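PDB 1UV4: extracellular endo-alpha-(1->5)-L-arabinanase 1 from Bacillus subtilis, which hydrolyses internal alpha-(1->5)-L-arabinofuranosyl linkages of linear and branched arabinan, helping to break down the plant cell wall. Local coordinates for residues A[268-271]-A[277-280]; A[156-161]-A[165-170]. All coordinates share one frame; numbering follows the deposited sequence.

Interaction 1: A[268-271]-A[277-280]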
loop_
_atom_site.group_PDB
_atom_site.type_symbol
_atom_site.label_atom_id
_atom_site.label_comp_id
_atom_site.label_asym_id
_atom_site.label_seq_id
_atom_site.Cartn_x
_atom_site.Cartn_y
_atom_site.Cartn_z
ATOM N N ALA A 268 -5.552 1.358 11.746
ATOM C CA ALA A 268 -6.766 2.063 12.174
ATOM C C ALA A 268 -6.391 2.824 13.435
ATOM O O ALA A 268 -5.427 2.441 14.136
ATOM C CB ALA A 268 -7.905 1.119 12.415
ATOM N N TYR A 269 -7.098 3.911 13.707
ATOM C CA TYR A 269 -6.728 4.856 14.751
ATOM C C TYR A 269 -7.480 4.566 16.043
ATOM O O TYR A 269 -8.701 4.530 16.095
ATOM C CB TYR A 269 -6.996 6.250 14.253
ATOM C CG TYR A 269 -6.211 6.632 13.031
ATOM C CD1 TYR A 269 -6.677 6.325 11.737
ATOM C CD2 TYR A 269 -4.980 7.212 13.125
ATOM C CE1 TYR A 269 -5.960 6.698 10.604
ATOM C CE2 TYR A 269 -4.262 7.572 12.011
ATOM C CZ TYR A 269 -4.757 7.299 10.753
ATOM O OH TYR A 269 -4.019 7.712 9.628
ATOM N N ASP A 270 -6.717 4.379 17.122
ATOM C CA ASP A 270 -7.244 3.869 18.403
ATOM C C ASP A 270 -7.888 4.988 19.265
ATOM O O ASP A 270 -7.201 5.832 19.857
ATOM C CB ASP A 270 -6.102 3.210 19.180
ATOM C CG ASP A 270 -6.573 2.319 20.322
ATOM O OD1 ASP A 270 -7.727 2.364 20.700
ATOM O OD2 ASP A 270 -5.779 1.560 20.910
ATOM N N ALA A 271 -9.205 4.980 19.346
ATOM C CA ALA A 271 -9.914 5.941 20.183
ATOM C C ALA A 271 -9.644 5.747 21.677
ATOM O O ALA A 271 -9.961 6.604 22.483
ATOM C CB ALA A 271 -11.430 5.900 19.930
ATOM N N PRO A 277 -2.398 5.328 15.135
ATOM C CA PRO A 277 -2.673 4.231 14.197
ATOM C C PRO A 277 -1.890 2.969 14.626
ATOM O O PRO A 277 -0.676 2.991 14.860
ATOM C CB PRO A 277 -2.132 4.747 12.868
ATOM C CG PRO A 277 -1.020 5.676 13.226
ATOM C CD PRO A 277 -1.445 6.290 14.539
ATOM N N LYS A 278 -2.619 1.865 14.670
ATOM C CA LYS A 278 -2.090 0.557 14.987
ATOM C C LYS A 278 -2.330 -0.386 13.816
ATOM O O LYS A 278 -3.231 -0.188 12.986
ATOM C CB LYS A 278 -2.762 -0.000 16.235
ATOM C CG LYS A 278 -2.799 0.959 17.433
ATOM C CD LYS A 278 -1.392 1.246 17.961
ATOM C CE LYS A 278 -1.376 1.907 19.403
ATOM N NZ LYS A 278 -2.371 1.304 20.334
ATOM N N LEU A 279 -1.554 -1.472 13.818
ATOM C CA LEU A 279 -1.687 -2.580 12.858
ATOM C C LEU A 279 -2.776 -3.546 13.303
ATOM O O LEU A 279 -2.656 -4.153 14.360
ATOM C CB LEU A 279 -0.361 -3.300 12.758
ATOM C CG LEU A 279 -0.298 -4.550 11.893
ATOM C CD1 LEU A 279 -0.675 -4.286 10.482
ATOM C CD2 LEU A 279 1.101 -5.133 11.919
ATOM N N LEU A 280 -3.824 -3.691 12.485
ATOM C CA LEU A 280 -4.924 -4.634 12.729
ATOM C C LEU A 280 -4.867 -5.673 11.623
ATOM O O LEU A 280 -4.587 -5.391 10.458
ATOM C CB LEU A 280 -6.270 -3.958 12.709
ATOM C CG LEU A 280 -6.695 -3.235 13.972
ATOM C CD1 LEU A 280 -5.821 -2.098 14.368
ATOM C CD2 LEU A 280 -8.134 -2.734 13.822
#
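The hairpin of strands 263-270 and 276-283 is held near its turn by Ala268 and Lys278, which face each other as an antiparallel hydrogen-bonded pair. Lys278 N donates to Ala268 O over 2.9 Å in a nearly straight bond (169°), while the return bond, Ala268 N to Lys278 O, is longer at 3.1 Å and more bent. Ala268 O also receives the CA-H of Pro277, 3.3 Å from CA to O. Proline lacks an N-H, but at the non-hydrogen-bonded position opposite Tyr269 none is needed toward this neighbour. There the pyrrolidine ring meets the phenol obliquely, Pro277 CB lying 3.6 Å from Tyr269 CE2. The two strands are the central pair of a four-stranded antiparallel sheet, one blade of the five-bladed beta-propeller of family 43, and the side chain of Tyr269 comes within about 6 Å of that of Asp14, the inferred catalytic base. On the face carrying Ala268 and Lys278, Ala268 CB is small enough to let Leu280 CD2 in to 4.1 Å, with Trp250 of the adjacent strand 250-259 packing against both. Lys278, bent at chi2 and chi4, brings NZ to Asp270 OD2 for a long, weak salt bridge of 3.5 Å; its stronger partner is Asp273 in the turn. With CG anti to N (chi1 -164°), Asp270 sends its carboxylate toward the lysine, and OD1 accepts from Asn272 N and Gln249 NE2.

Interaction 2: A[156-161]-A[165-170]. With EDO (1,2-ethanediol), chain F.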
loop_
_atom_site.group_PDB
_atom_site.type_symbol
_atom_site.label_atom_id
_atom_site.label_comp_id
_atom_site.label_asym_id
_atom_site.label_seq_id
_atom_site.Cartn_x
_atom_site.Cartn_y
_atom_site.Cartn_z
ATOM N N LYS A 156 -3.433 4.151 -10.466
ATOM C CA LYS A 156 -2.829 3.796 -11.744
ATOM C C LYS A 156 -2.217 2.404 -11.653
ATOM O O LYS A 156 -1.950 1.911 -10.573
ATOM C CB LYS A 156 -1.767 4.794 -12.114
ATOM C CG LYS A 156 -2.213 6.274 -12.111
ATOM C CD LYS A 156 -3.407 6.550 -13.000
ATOM C CE LYS A 156 -3.910 7.945 -12.855
ATOM N NZ LYS A 156 -5.045 8.195 -13.788
ATOM N N LEU A 157 -1.954 1.845 -12.824
ATOM C CA LEU A 157 -1.448 0.483 -12.988
ATOM C C LEU A 157 -0.508 0.394 -14.197
ATOM O O LEU A 157 -0.823 0.895 -15.241
ATOM C CB LEU A 157 -2.608 -0.477 -13.158
ATOM C CG LEU A 157 -2.291 -1.938 -13.405
ATOM C CD1 LEU A 157 -1.790 -2.593 -12.158
ATOM C CD2 LEU A 157 -3.525 -2.666 -13.986
ATOM N N THR A 158 0.657 -0.228 -13.993
ATOM C CA THR A 158 1.556 -0.520 -15.084
ATOM C C THR A 158 2.067 -1.960 -14.944
ATOM O O THR A 158 2.305 -2.457 -13.847
ATOM C CB THR A 158 2.746 0.475 -15.119
ATOM O OG1 THR A 158 3.646 0.146 -16.181
ATOM C CG2 THR A 158 3.542 0.414 -13.825
ATOM N N LYS A 159 2.320 -2.560 -16.084
ATOM C CA LYS A 159 3.041 -3.830 -16.137
ATOM C C LYS A 159 4.481 -3.528 -15.754
ATOM O O LYS A 159 4.998 -2.388 -15.922
ATOM C CB LYS A 159 2.962 -4.471 -17.527
ATOM C CG LYS A 159 3.460 -5.917 -17.620
ATOM C CD LYS A 159 3.042 -6.551 -18.962
ATOM C CE LYS A 159 3.775 -7.856 -19.202
ATOM N NZ LYS A 159 3.380 -8.904 -18.294
ATOM N N LEU A 160 5.180 -4.537 -15.265
ATOM C CA LEU A 160 6.591 -4.444 -14.947
ATOM C C LEU A 160 7.389 -5.434 -15.779
ATOM O O LEU A 160 6.946 -6.531 -16.094
ATOM C CB LEU A 160 6.830 -4.758 -13.464
ATOM C CG LEU A 160 6.226 -3.777 -12.459
ATOM C CD1 LEU A 160 6.317 -4.369 -11.039
ATOM C CD2 LEU A 160 6.872 -2.436 -12.522
ATOM N N ASP A 161 8.633 -5.065 -16.091
ATOM C CA ASP A 161 9.546 -5.989 -16.719
ATOM C C ASP A 161 10.000 -6.981 -15.649
ATOM O O ASP A 161 10.481 -6.576 -14.601
ATOM C CB ASP A 161 10.720 -5.197 -17.290
ATOM C CG ASP A 161 11.695 -6.035 -18.025
ATOM O OD1 ASP A 161 12.355 -6.899 -17.398
ATOM O OD2 ASP A 161 11.926 -5.874 -19.233
ATOM N N MET A 165 12.092 -5.369 -12.838
ATOM C CA MET A 165 11.065 -4.953 -11.903
ATOM C C MET A 165 10.683 -3.468 -12.006
ATOM O O MET A 165 10.140 -2.876 -11.069
ATOM C CB MET A 165 11.422 -5.378 -10.456
ATOM C CG MET A 165 11.646 -6.864 -10.292
ATOM S SD MET A 165 10.161 -7.830 -10.611
ATOM C CE MET A 165 9.317 -7.610 -9.057
ATOM N N LYS A 166 10.892 -2.887 -13.179
ATOM C CA LYS A 166 10.518 -1.481 -13.492
ATOM C C LYS A 166 9.416 -1.449 -14.574
ATOM O O LYS A 166 9.229 -2.460 -15.300
ATOM C CB LYS A 166 11.735 -0.726 -14.011
ATOM C CG LYS A 166 12.973 -0.763 -13.100
ATOM C CD LYS A 166 12.730 -0.044 -11.765
ATOM C CE LYS A 166 13.984 0.022 -10.887
ATOM N NZ LYS A 166 14.930 1.116 -11.331
ATOM N N PRO A 167 8.734 -0.320 -14.720
ATOM C CA PRO A 167 7.604 -0.251 -15.640
ATOM C C PRO A 167 7.939 -0.495 -17.104
ATOM O O PRO A 167 9.012 -0.097 -17.636
ATOM C CB PRO A 167 7.095 1.164 -15.465
ATOM C CG PRO A 167 7.522 1.528 -14.041
ATOM C CD PRO A 167 8.864 0.934 -13.941
ATOM N N THR A 168 6.936 -1.111 -17.750
ATOM C CA THR A 168 6.926 -1.329 -19.190
ATOM C C THR A 168 5.511 -1.095 -19.680
ATOM O O THR A 168 4.568 -1.353 -18.958
ATOM C CB THR A 168 7.413 -2.751 -19.532
ATOM O OG1 THR A 168 7.458 -2.960 -20.944
ATOM C CG2 THR A 168 6.452 -3.805 -19.096
ATOM N N GLY A 169 5.379 -0.633 -20.908
ATOM C CA GLY A 169 4.074 -0.411 -21.516
ATOM C C GLY A 169 3.361 0.840 -21.041
ATOM O O GLY A 169 3.959 1.803 -20.554
ATOM N N SER A 170 2.038 0.819 -21.210
ATOM C CA SER A 170 1.173 1.943 -20.907
ATOM C C SER A 170 0.800 2.020 -19.427
ATOM O O SER A 170 0.788 1.026 -18.711
ATOM C CB SER A 170 -0.141 1.846 -21.717
ATOM O OG SER A 170 0.072 1.595 -23.094
HETATM C C1 EDO F . -3.628 6.707 -18.100
HETATM O O1 EDO F . -4.832 5.968 -18.032
HETATM C C2 EDO F . -3.122 6.968 -16.704
HETATM O O2 EDO F . -3.385 8.306 -16.362
HETATM O O HOH W 1 4.327 2.097 -17.918
HETATM O O HOH W 2 1.845 -1.444 -18.720
#
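Two waters bridge the segments where the strands part at Gly169: one accepts from Lys159 N and donates to Thr168 O and Ser170 O, while the other donates to Thr158 OG1 and Gly169 O. Lys159 O takes two donors, Thr158 OG1 at 2.9 Å and Thr168 N at 3.0 Å, the latter from well above the carbonyl plane. With OG1 anti to the backbone N (chi1 178°), the Thr158 hydroxyl lies near Lys159 O and can also accept from the water; Pro167 CB is nearer to this OG1 than to CG2. Toward the turn two more backbone bonds follow: Asp161 N donates to Lys166 O (2.8 Å, 169°), and Met165 N to Asp161 O at 2.7 Å, though more bent. Asp161 suits the turn, since OD1 accepts from Thr164 N and also bonds Ser163 OG. Buried Leu160 lays CD2 3.6 Å from Pro167 N. Lys159 and Thr168 run side by side, Lys159 CB 3.9 Å from Thr168 CG2. Lys156 NZ, bonded to Ser153 OG and Ser173 OG, also donates to O2 of an ethanediol, probably from the crystallisation liquor, 3.1 Å away. Gly169 has positive phi (77°), which favours glycine, and strand 170-175 then rejoins strand 155-160: a beta-hairpin on the outer side of a propeller blade, its returning strand broken at a corner bridged by water.

In the fold
From the N terminus, the chain first lays down strand 4-8, two four-stranded sheets and the first two strands of the next blade before reaching interaction 2, which closes a loop of three residues between 156-161 and 165-170. It then completes that sheet with strand 170-175, builds the sheet that runs from strand 184-192 to strand 241-244, and arrives at interaction 1, closing the five-residue turn between 268-271 and 277-280. The two loops follow in series, neither enclosing nor crossing the other. The centres of interactions 1 and 2 lie about 33 Å apart, on opposite sides of the chain's centre. Interaction 1 belongs to the sheet that joins N-terminal strand 4-8 to the last three strands, thereby closing the propeller ring; interaction 2 belongs to the blade that supplies the calcium ligand Glu135.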